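Local coordinates for amidohydrolase (Chromobacterium violaceum, PDB 2YB1), which hydrolyses nucleoside 3',5'-bisphosphates to nucleoside 5'-phosphates and orthophosphate, using three manganese ions in each monomer, at residues H7-P19 against W125-R139. Sequence-based numbering, arbitrary orientation.
Sequences HFHSRTSDGALTP and WCDNPEMISRTHFAR. With MN (manganese (II) ion), chain C; MN (manganese (II) ion), chain B; AMP (adenosine monophosphate), chain E.
Asp-127 receives Arg-11 side-on in a two-pronged salt bridge, NE reaching OD2 at 2.7 Å and NH2 reaching OD1 at 2.9 Å. Both oxygens lie in the guanidinium plane, but the carboxylate is turned 51° against it and is met from above its own plane. A bend at chi3 (78°) swings the guanidinium round so that Arg-11 NH1 also holds Ala-16 O, a bond within the 7-19 loop that fixes the guanidinium's orientation. Two waters link Arg-11 O to the backbone, one to N of Asp-127, the other to N of Asn-128. Met-131 then lays CG against Thr-12 O. Ser-133 caps helix 134-143, its OG accepting from Thr-135 N, and at this helix start Arg-134 N and NE bind two phosphate oxygens of AMP. Thr-135 OG1 lies 2.7 Å from Asp-14 OD2 and 2.8 Å from AMP O2', joining the helix to the manganese site, where Asp-14 OD2 binds the metal at 2.2 Å beside both ribose hydroxyls; His-39 and His-250 also coordinate this ion. The edge of His-136 gives a weak bond from NE2 to Ser-13 O. One turn after Thr-135, extended Arg-139 grips Asp-14 O end-on with NH1 and NH2, each at 2.9 Å, while its NE pairs with Glu-254. The metal-binding loop between strand 4-5 and helix 19-27 thus abuts both the irregular 125-133 segment and the N-terminal end of helix 134-143, which packs against helices 99-112, 118-123 and 150-156.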
ATOM      1  N   HIS A   7       4.932   5.413  -2.026  1.00  5.81           N
ATOM      2  CA  HIS A   7       3.807   4.707  -1.407  1.00  5.20           C
ATOM      3  C   HIS A   7       2.795   5.653  -0.736  1.00  3.68           C
ATOM      4  O   HIS A   7       3.134   6.308   0.238  1.00  3.23           O
ATOM      5  CB  HIS A   7       4.383   3.727  -0.378  1.00  6.56           C
ATOM      6  CG  HIS A   7       3.398   2.746   0.172  1.00  7.64           C
ATOM      7  ND1 HIS A   7       3.758   1.460   0.522  1.00  6.71           N
ATOM      8  CD2 HIS A   7       2.082   2.860   0.465  1.00  6.80           C
ATOM      9  CE1 HIS A   7       2.700   0.823   0.992  1.00  6.10           C
ATOM     10  NE2 HIS A   7       1.671   1.649   0.965  1.00  4.94           N
ATOM     11  N   PHE A   8       1.556   5.682  -1.211  1.00  2.78           N
ATOM     12  CA  PHE A   8       0.482   6.420  -0.528  1.00  3.78           C
ATOM     13  C   PHE A   8      -0.875   6.054  -1.121  1.00  4.02           C
ATOM     14  O   PHE A   8      -0.937   5.391  -2.164  1.00  4.05           O
ATOM     15  CB  PHE A   8       0.718   7.957  -0.551  1.00  3.05           C
ATOM     16  CG  PHE A   8       0.993   8.543  -1.926  1.00  4.08           C
ATOM     17  CD1 PHE A   8      -0.055   8.991  -2.735  1.00  2.26           C
ATOM     18  CD2 PHE A   8       2.304   8.712  -2.383  1.00  3.04           C
ATOM     19  CE1 PHE A   8       0.196   9.534  -4.005  1.00  1.98           C
ATOM     20  CE2 PHE A   8       2.565   9.260  -3.648  1.00  1.82           C
ATOM     21  CZ  PHE A   8       1.503   9.680  -4.458  1.00  2.05           C
ATOM     22  N   HIS A   9      -1.945   6.542  -0.493  1.00  2.15           N
ATOM     23  CA  HIS A   9      -3.305   6.102  -0.805  1.00  3.42           C
ATOM     24  C   HIS A   9      -4.248   7.254  -1.096  1.00  5.30           C
ATOM     25  O   HIS A   9      -3.974   8.401  -0.740  1.00  6.38           O
ATOM     26  CB  HIS A   9      -3.873   5.278   0.353  1.00  5.05           C
ATOM     27  CG  HIS A   9      -3.124   4.006   0.578  1.00  6.28           C
ATOM     28  ND1 HIS A   9      -3.512   2.809   0.023  1.00  5.88           N
ATOM     29  CD2 HIS A   9      -1.971   3.758   1.242  1.00  6.50           C
ATOM     30  CE1 HIS A   9      -2.643   1.869   0.349  1.00  5.39           C
ATOM     31  NE2 HIS A   9      -1.699   2.418   1.090  1.00  5.82           N
ATOM     32  N   SER A  10      -5.373   6.927  -1.728  1.00  4.29           N
ATOM     33  CA  SER A  10      -6.387   7.912  -2.067  1.00  4.22           C
ATOM     34  C   SER A  10      -7.736   7.303  -1.741  1.00  6.90           C
ATOM     35  O   SER A  10      -7.802   6.147  -1.302  1.00  5.83           O
ATOM     36  CB  SER A  10      -6.326   8.242  -3.562  1.00  2.79           C
ATOM     37  OG  SER A  10      -6.860   7.178  -4.339  1.00  5.34           O
ATOM     38  N   ARG A  11      -8.811   8.061  -1.972  1.00  4.12           N
ATOM     39  CA  ARG A  11     -10.165   7.557  -1.732  1.00  4.10           C
ATOM     40  C   ARG A  11     -10.526   6.380  -2.638  1.00  5.26           C
ATOM     41  O   ARG A  11     -11.537   5.707  -2.415  1.00  7.15           O
ATOM     42  CB  ARG A  11     -11.201   8.687  -1.846  1.00  6.12           C
ATOM     43  CG  ARG A  11     -11.043   9.760  -0.780  1.00  7.35           C
ATOM     44  CD  ARG A  11     -12.167  10.805  -0.860  1.00  9.06           C
ATOM     45  NE  ARG A  11     -13.388  10.283  -0.260  1.00 13.86           N
ATOM     46  CZ  ARG A  11     -13.629  10.279   1.051  1.00 19.43           C
ATOM     47  NH1 ARG A  11     -12.727  10.790   1.897  1.00 20.28           N
ATOM     48  NH2 ARG A  11     -14.767   9.771   1.523  1.00 18.88           N
ATOM     49  N   THR A  12      -9.699   6.118  -3.651  1.00  5.56           N
ATOM     50  CA  THR A  12      -9.885   4.910  -4.455  1.00  5.78           C
ATOM     51  C   THR A  12      -9.833   3.665  -3.561  1.00  7.86           C
ATOM     52  O   THR A  12     -10.594   2.714  -3.776  1.00  6.82           O
ATOM     53  CB  THR A  12      -8.846   4.765  -5.595  1.00  7.78           C
ATOM     54  OG1 THR A  12      -8.969   5.865  -6.500  1.00  9.72           O
ATOM     55  CG2 THR A  12      -9.081   3.450  -6.376  1.00  6.16           C
ATOM     56  N   SER A  13      -8.946   3.643  -2.564  1.00  6.81           N
ATOM     57  CA  SER A  13      -9.091   2.567  -1.595  1.00  6.20           C
ATOM     58  C   SER A  13      -9.342   3.043  -0.165  1.00  4.86           C
ATOM     59  O   SER A  13     -10.487   3.345   0.183  1.00  4.53           O
ATOM     60  CB  SER A  13      -7.859   1.650  -1.633  1.00  2.79           C
ATOM     61  OG  SER A  13      -6.648   2.347  -1.333  1.00  6.11           O
ATOM     62  N   ASP A  14      -8.284   3.175   0.632  1.00  4.34           N
ATOM     63  CA  ASP A  14      -8.427   3.623   2.024  1.00  6.33           C
ATOM     64  C   ASP A  14      -7.878   4.999   2.425  1.00  5.58           C
ATOM     65  O   ASP A  14      -7.817   5.316   3.614  1.00  7.35           O
ATOM     66  CB  ASP A  14      -8.107   2.519   3.042  1.00  5.80           C
ATOM     67  CG  ASP A  14      -6.644   2.203   3.103  1.00  5.63           C
ATOM     68  OD1 ASP A  14      -5.901   2.694   2.236  1.00  6.35           O
ATOM     69  OD2 ASP A  14      -6.252   1.464   4.023  1.00  3.81           O
ATOM     70  N   GLY A  15      -7.398   5.776   1.458  1.00  5.57           N
ATOM     71  CA  GLY A  15      -6.936   7.123   1.757  1.00  5.46           C
ATOM     72  C   GLY A  15      -8.112   8.078   1.932  1.00  6.38           C
ATOM     73  O   GLY A  15      -9.200   7.836   1.396  1.00  6.94           O
ATOM     74  N   ALA A  16      -7.896   9.164   2.667  1.00  4.70           N
ATOM     75  CA  ALA A  16      -8.936  10.173   2.879  1.00  6.38           C
ATOM     76  C   ALA A  16      -9.038  11.215   1.757  1.00  6.86           C
ATOM     77  O   ALA A  16     -10.052  11.904   1.637  1.00  6.16           O
ATOM     78  CB  ALA A  16      -8.740  10.860   4.225  1.00  6.10           C
ATOM     79  N   LEU A  17      -7.996  11.324   0.935  1.00  6.03           N
ATOM     80  CA  LEU A  17      -7.949  12.339  -0.124  1.00  5.69           C
ATOM     81  C   LEU A  17      -8.160  11.721  -1.498  1.00  5.29           C
ATOM     82  O   LEU A  17      -7.725  10.602  -1.755  1.00  2.99           O
ATOM     83  CB  LEU A  17      -6.586  13.048  -0.116  1.00  7.15           C
ATOM     84  CG  LEU A  17      -6.333  14.220   0.842  1.00 10.32           C
ATOM     85  CD1 LEU A  17      -6.886  13.949   2.211  1.00 13.46           C
ATOM     86  CD2 LEU A  17      -4.848  14.536   0.914  1.00  8.20           C
ATOM     87  N   THR A  18      -8.808  12.453  -2.394  1.00  4.72           N
ATOM     88  CA  THR A  18      -8.930  11.984  -3.769  1.00  5.15           C
ATOM     89  C   THR A  18      -7.541  11.930  -4.421  1.00  5.29           C
ATOM     90  O   THR A  18      -6.578  12.522  -3.923  1.00  4.65           O
ATOM     91  CB  THR A  18      -9.841  12.903  -4.611  1.00  5.68           C
ATOM     92  OG1 THR A  18      -9.219  14.187  -4.750  1.00  7.17           O
ATOM     93  CG2 THR A  18     -11.218  13.061  -3.944  1.00  5.93           C
ATOM     94  N   PRO A  19      -7.429  11.214  -5.545  1.00  7.00           N
ATOM     95  CA  PRO A  19      -6.145  11.191  -6.250  1.00  6.50           C
ATOM     96  C   PRO A  19      -5.640  12.614  -6.539  1.00  8.15           C
ATOM     97  O   PRO A  19      -4.457  12.887  -6.361  1.00  7.32           O
ATOM     98  CB  PRO A  19      -6.478  10.427  -7.543  1.00  5.81           C
ATOM     99  CG  PRO A  19      -7.633   9.497  -7.121  1.00  4.59           C
ATOM    100  CD  PRO A  19      -8.451  10.364  -6.198  1.00  4.18           C
ATOM    101  N   TRP A 125     -17.518   6.231   5.345  1.00 11.28           N
ATOM    102  CA  TRP A 125     -16.149   6.690   5.109  1.00  8.69           C
ATOM    103  C   TRP A 125     -15.549   6.170   3.798  1.00  8.27           C
ATOM    104  O   TRP A 125     -14.400   6.463   3.470  1.00 11.89           O
ATOM    105  CB  TRP A 125     -15.259   6.284   6.296  1.00  8.06           C
ATOM    106  CG  TRP A 125     -15.625   7.021   7.532  1.00 11.89           C
ATOM    107  CD1 TRP A 125     -16.548   6.655   8.477  1.00 13.01           C
ATOM    108  CD2 TRP A 125     -15.099   8.282   7.950  1.00 13.55           C
ATOM    109  NE1 TRP A 125     -16.620   7.614   9.461  1.00 16.17           N
ATOM    110  CE2 TRP A 125     -15.740   8.622   9.163  1.00 16.18           C
ATOM    111  CE3 TRP A 125     -14.149   9.157   7.418  1.00 13.44           C
ATOM    112  CZ2 TRP A 125     -15.457   9.801   9.851  1.00 17.69           C
ATOM    113  CZ3 TRP A 125     -13.872  10.335   8.103  1.00 16.85           C
ATOM    114  CH2 TRP A 125     -14.522  10.644   9.305  1.00 18.20           C
ATOM    115  N   CYS A 126     -16.329   5.400   3.052  1.00  8.62           N
ATOM    116  CA  CYS A 126     -15.800   4.639   1.933  1.00  8.81           C
ATOM    117  C   CYS A 126     -16.564   4.978   0.656  1.00 11.87           C
ATOM    118  O   CYS A 126     -17.759   4.696   0.542  1.00 13.31           O
ATOM    119  CB  CYS A 126     -15.886   3.147   2.269  1.00  9.98           C
ATOM    120  SG  CYS A 126     -15.445   1.997   0.981  1.00 12.04           S
ATOM    121  N   ASP A 127     -15.876   5.596  -0.303  1.00 12.46           N
ATOM    122  CA  ASP A 127     -16.533   6.049  -1.532  1.00 10.90           C
ATOM    123  C   ASP A 127     -16.905   4.871  -2.427  1.00 12.36           C
ATOM    124  O   ASP A 127     -17.956   4.869  -3.078  1.00 12.13           O
ATOM    125  CB  ASP A 127     -15.632   7.002  -2.309  1.00 10.62           C
ATOM    126  CG  ASP A 127     -15.570   8.394  -1.702  1.00 11.82           C
ATOM    127  OD1 ASP A 127     -16.268   8.670  -0.701  1.00 11.69           O
ATOM    128  OD2 ASP A 127     -14.813   9.217  -2.250  1.00 12.72           O
ATOM    129  N   ASN A 128     -16.022   3.875  -2.461  1.00 11.87           N
ATOM    130  CA  ASN A 128     -16.220   2.702  -3.295  1.00 13.64           C
ATOM    131  C   ASN A 128     -16.430   1.460  -2.435  1.00 14.48           C
ATOM    132  O   ASN A 128     -15.466   0.915  -1.893  1.00 12.65           O
ATOM    133  CB  ASN A 128     -14.991   2.536  -4.196  1.00 14.69           C
ATOM    134  CG  ASN A 128     -14.616   3.840  -4.905  1.00 18.73           C
ATOM    135  OD1 ASN A 128     -15.281   4.246  -5.860  1.00 16.87           O
ATOM    136  ND2 ASN A 128     -13.563   4.514  -4.422  1.00 18.77           N
ATOM    137  N   PRO A 129     -17.690   0.995  -2.332  1.00 15.38           N
ATOM    138  CA  PRO A 129     -18.104  -0.127  -1.476  1.00 13.82           C
ATOM    139  C   PRO A 129     -17.244  -1.384  -1.626  1.00 13.90           C
ATOM    140  O   PRO A 129     -16.963  -2.060  -0.622  1.00 10.78           O
ATOM    141  CB  PRO A 129     -19.541  -0.392  -1.933  1.00 15.65           C
ATOM    142  CG  PRO A 129     -20.032   0.963  -2.353  1.00 16.65           C
ATOM    143  CD  PRO A 129     -18.846   1.635  -2.991  1.00 17.93           C
ATOM    144  N   GLU A 130     -16.807  -1.678  -2.849  1.00 13.81           N
ATOM    145  CA  GLU A 130     -16.006  -2.873  -3.109  1.00 14.91           C
ATOM    146  C   GLU A 130     -14.617  -2.810  -2.462  1.00 11.72           C
ATOM    147  O   GLU A 130     -13.962  -3.839  -2.286  1.00 12.66           O
ATOM    148  CB  GLU A 130     -15.855  -3.085  -4.614  1.00 20.27           C
ATOM    149  CG  GLU A 130     -17.180  -3.129  -5.368  1.00 28.87           C
ATOM    150  CD  GLU A 130     -17.806  -4.518  -5.403  1.00 34.93           C
ATOM    151  OE1 GLU A 130     -17.296  -5.429  -4.705  1.00 35.66           O
ATOM    152  OE2 GLU A 130     -18.806  -4.700  -6.139  1.00 36.52           O
ATOM    153  N   MET A 131     -14.169  -1.602  -2.132  1.00 11.04           N
ATOM    154  CA  MET A 131     -12.850  -1.395  -1.513  1.00 11.51           C
ATOM    155  C   MET A 131     -12.908  -1.300   0.012  1.00  9.33           C
ATOM    156  O   MET A 131     -11.907  -0.983   0.659  1.00  9.29           O
ATOM    157  CB  MET A 131     -12.151  -0.163  -2.088  1.00 13.51           C
ATOM    158  CG  MET A 131     -11.742  -0.311  -3.549  1.00 14.89           C
ATOM    159  SD  MET A 131     -10.910  -1.871  -3.888  1.00 29.90           S
ATOM    160  CE  MET A 131      -9.788  -2.119  -2.516  1.00 11.18           C
ATOM    161  N   ILE A 132     -14.086  -1.552   0.571  1.00  6.39           N
ATOM    162  CA  ILE A 132     -14.316  -1.411   2.009  1.00  6.30           C
ATOM    163  C   ILE A 132     -13.225  -2.131   2.832  1.00  6.45           C
ATOM    164  O   ILE A 132     -12.901  -3.293   2.582  1.00  7.32           O
ATOM    165  CB  ILE A 132     -15.747  -1.907   2.398  1.00  9.00           C
ATOM    166  CG1 ILE A 132     -16.027  -1.699   3.892  1.00 12.82           C
ATOM    167  CG2 ILE A 132     -15.959  -3.377   1.998  1.00  7.62           C
ATOM    168  CD1 ILE A 132     -16.227  -0.242   4.315  1.00 14.90           C
ATOM    169  N   SER A 133     -12.689  -1.436   3.829  1.00  5.98           N
ATOM    170  CA  SER A 133     -11.436  -1.842   4.480  1.00  6.77           C
ATOM    171  C   SER A 133     -11.526  -1.704   5.998  1.00  5.39           C
ATOM    172  O   SER A 133     -12.324  -0.918   6.488  1.00  4.50           O
ATOM    173  CB  SER A 133     -10.325  -0.935   3.940  1.00  9.33           C
ATOM    174  OG  SER A 133      -9.216  -0.844   4.798  1.00 11.91           O
ATOM    175  N   ARG A 134     -10.703  -2.455   6.733  1.00  6.11           N
ATOM    176  CA  ARG A 134     -10.566  -2.262   8.179  1.00  5.98           C
ATOM    177  C   ARG A 134     -10.274  -0.800   8.505  1.00  6.83           C
ATOM    178  O   ARG A 134     -10.608  -0.332   9.590  1.00  7.57           O
ATOM    179  CB  ARG A 134      -9.446  -3.134   8.765  1.00  5.64           C
ATOM    180  CG  ARG A 134      -9.772  -4.633   8.789  1.00  8.24           C
ATOM    181  CD  ARG A 134      -8.715  -5.440   9.542  1.00  7.56           C
ATOM    182  NE  ARG A 134      -7.491  -5.604   8.758  1.00  9.65           N
ATOM    183  CZ  ARG A 134      -6.292  -5.841   9.278  1.00 14.51           C
ATOM    184  NH1 ARG A 134      -6.147  -5.939  10.596  1.00 13.76           N
ATOM    185  NH2 ARG A 134      -5.232  -5.983   8.480  1.00 16.31           N
ATOM    186  N   THR A 135      -9.624  -0.091   7.578  1.00  8.23           N
ATOM    187  CA  THR A 135      -9.296   1.325   7.785  1.00  8.35           C
ATOM    188  C   THR A 135     -10.559   2.151   7.963  1.00  8.33           C
ATOM    189  O   THR A 135     -10.632   3.008   8.839  1.00  4.21           O
ATOM    190  CB  THR A 135      -8.480   1.900   6.612  1.00  9.33           C
ATOM    191  OG1 THR A 135      -7.265   1.154   6.464  1.00 10.07           O
ATOM    192  CG2 THR A 135      -8.142   3.381   6.849  1.00  8.64           C
ATOM    193  N   HIS A 136     -11.560   1.884   7.121  1.00  8.93           N
ATOM    194  CA  HIS A 136     -12.833   2.587   7.218  1.00  6.25           C
ATOM    195  C   HIS A 136     -13.562   2.267   8.526  1.00  5.36           C
ATOM    196  O   HIS A 136     -14.170   3.158   9.134  1.00  9.33           O
ATOM    197  CB  HIS A 136     -13.717   2.263   6.019  1.00  8.58           C
ATOM    198  CG  HIS A 136     -13.074   2.554   4.700  1.00  8.51           C
ATOM    199  ND1 HIS A 136     -12.825   1.575   3.760  1.00  8.80           N
ATOM    200  CD2 HIS A 136     -12.613   3.710   4.169  1.00  9.22           C
ATOM    201  CE1 HIS A 136     -12.258   2.122   2.698  1.00  9.67           C
ATOM    202  NE2 HIS A 136     -12.124   3.417   2.918  1.00  9.31           N
ATOM    203  N   PHE A 137     -13.494   1.009   8.966  1.00  3.57           N
ATOM    204  CA  PHE A 137     -14.074   0.605  10.248  1.00  6.25           C
ATOM    205  C   PHE A 137     -13.412   1.368  11.384  1.00  7.55           C
ATOM    206  O   PHE A 137     -14.076   1.817  12.314  1.00  7.12           O
ATOM    207  CB  PHE A 137     -13.919  -0.909  10.485  1.00  5.27           C
ATOM    208  CG  PHE A 137     -15.006  -1.741   9.843  1.00  5.78           C
ATOM    209  CD1 PHE A 137     -14.978  -2.018   8.480  1.00  5.54           C
ATOM    210  CD2 PHE A 137     -16.064  -2.219  10.601  1.00  5.33           C
ATOM    211  CE1 PHE A 137     -15.990  -2.773   7.888  1.00  7.24           C
ATOM    212  CE2 PHE A 137     -17.079  -2.967  10.014  1.00  6.14           C
ATOM    213  CZ  PHE A 137     -17.034  -3.246   8.651  1.00  6.72           C
ATOM    214  N   ALA A 138     -12.095   1.526  11.300  1.00  7.41           N
ATOM    215  CA  ALA A 138     -11.360   2.240  12.340  1.00  8.87           C
ATOM    216  C   ALA A 138     -11.752   3.720  12.390  1.00 10.49           C
ATOM    217  O   ALA A 138     -11.946   4.280  13.471  1.00 11.76           O
ATOM    218  CB  ALA A 138      -9.853   2.081  12.136  1.00  9.03           C
ATOM    219  N   ARG A 139     -11.869   4.355  11.226  1.00  9.60           N
ATOM    220  CA  ARG A 139     -12.277   5.758  11.184  1.00 11.11           C
ATOM    221  C   ARG A 139     -13.648   5.924  11.801  1.00 10.74           C
ATOM    222  O   ARG A 139     -13.890   6.902  12.517  1.00  8.97           O
ATOM    223  CB  ARG A 139     -12.271   6.328   9.761  1.00 11.70           C
ATOM    224  CG  ARG A 139     -10.884   6.512   9.226  1.00 13.27           C
ATOM    225  CD  ARG A 139     -10.817   7.282   7.908  1.00 13.17           C
ATOM    226  NE  ARG A 139      -9.422   7.275   7.472  1.00 12.67           N
ATOM    227  CZ  ARG A 139      -8.991   6.867   6.286  1.00 13.68           C
ATOM    228  NH1 ARG A 139      -9.854   6.475   5.349  1.00 10.94           N
ATOM    229  NH2 ARG A 139      -7.685   6.879   6.038  1.00 12.70           N
TER
HETATM  230 MN    MN C1290      -0.188   1.203   2.034  1.00  7.55          MN
HETATM  231 MN    MN B1289      -4.115   1.112   3.905  1.00  8.76          MN
HETATM  232  P   AMP E1292      -7.949  -4.657   5.064  1.00 11.62           P
HETATM  233  O1P AMP E1292      -7.537  -5.794   5.976  1.00 10.81           O
HETATM  234  O2P AMP E1292      -7.144  -4.771   3.787  1.00  9.68           O
HETATM  235  O3P AMP E1292      -9.452  -4.605   4.956  1.00 11.82           O
HETATM  236  O5' AMP E1292      -7.436  -3.400   5.898  1.00 12.93           O
HETATM  237  C5' AMP E1292      -6.053  -3.209   6.141  1.00 12.61           C
HETATM  238  C4' AMP E1292      -5.716  -1.752   6.322  1.00 11.74           C
HETATM  239  O4' AMP E1292      -6.033  -1.351   7.674  1.00 11.81           O
HETATM  240  C3' AMP E1292      -4.245  -1.393   6.162  1.00 11.92           C
HETATM  241  O3' AMP E1292      -3.873  -1.214   4.804  1.00 13.75           O
HETATM  242  C2' AMP E1292      -4.098  -0.128   7.004  1.00  9.66           C
HETATM  243  O2' AMP E1292      -4.502   1.015   6.261  1.00  9.93           O
HETATM  244  C1' AMP E1292      -5.118  -0.366   8.119  1.00 11.04           C
HETATM  245  N9  AMP E1292      -4.474  -0.851   9.353  1.00 13.87           N
HETATM  246  C8  AMP E1292      -4.178  -2.133   9.653  1.00 15.04           C
HETATM  247  N7  AMP E1292      -3.572  -2.207  10.873  1.00 16.54           N
HETATM  248  C5  AMP E1292      -3.467  -0.953  11.357  1.00 17.39           C
HETATM  249  C6  AMP E1292      -2.937  -0.314  12.584  1.00 19.36           C
HETATM  250  N6  AMP E1292      -2.371  -1.055  13.565  1.00 20.41           N
HETATM  251  N1  AMP E1292      -3.039   1.034  12.687  1.00 19.78           N
HETATM  252  C2  AMP E1292      -3.595   1.791  11.720  1.00 19.65           C
HETATM  253  N3  AMP E1292      -4.095   1.278  10.579  1.00 17.34           N
HETATM  254  C4  AMP E1292      -4.062  -0.061  10.350  1.00 15.57           C
HETATM  255  O   HOH W   1     -13.286   3.402  -1.324  1.00 11.93           O
HETATM  256  O   HOH W   2     -13.163   6.456   0.116  1.00 11.95           O
HETATM  257  O   HOH W   3     -11.373   6.084   2.110  1.00 13.62           O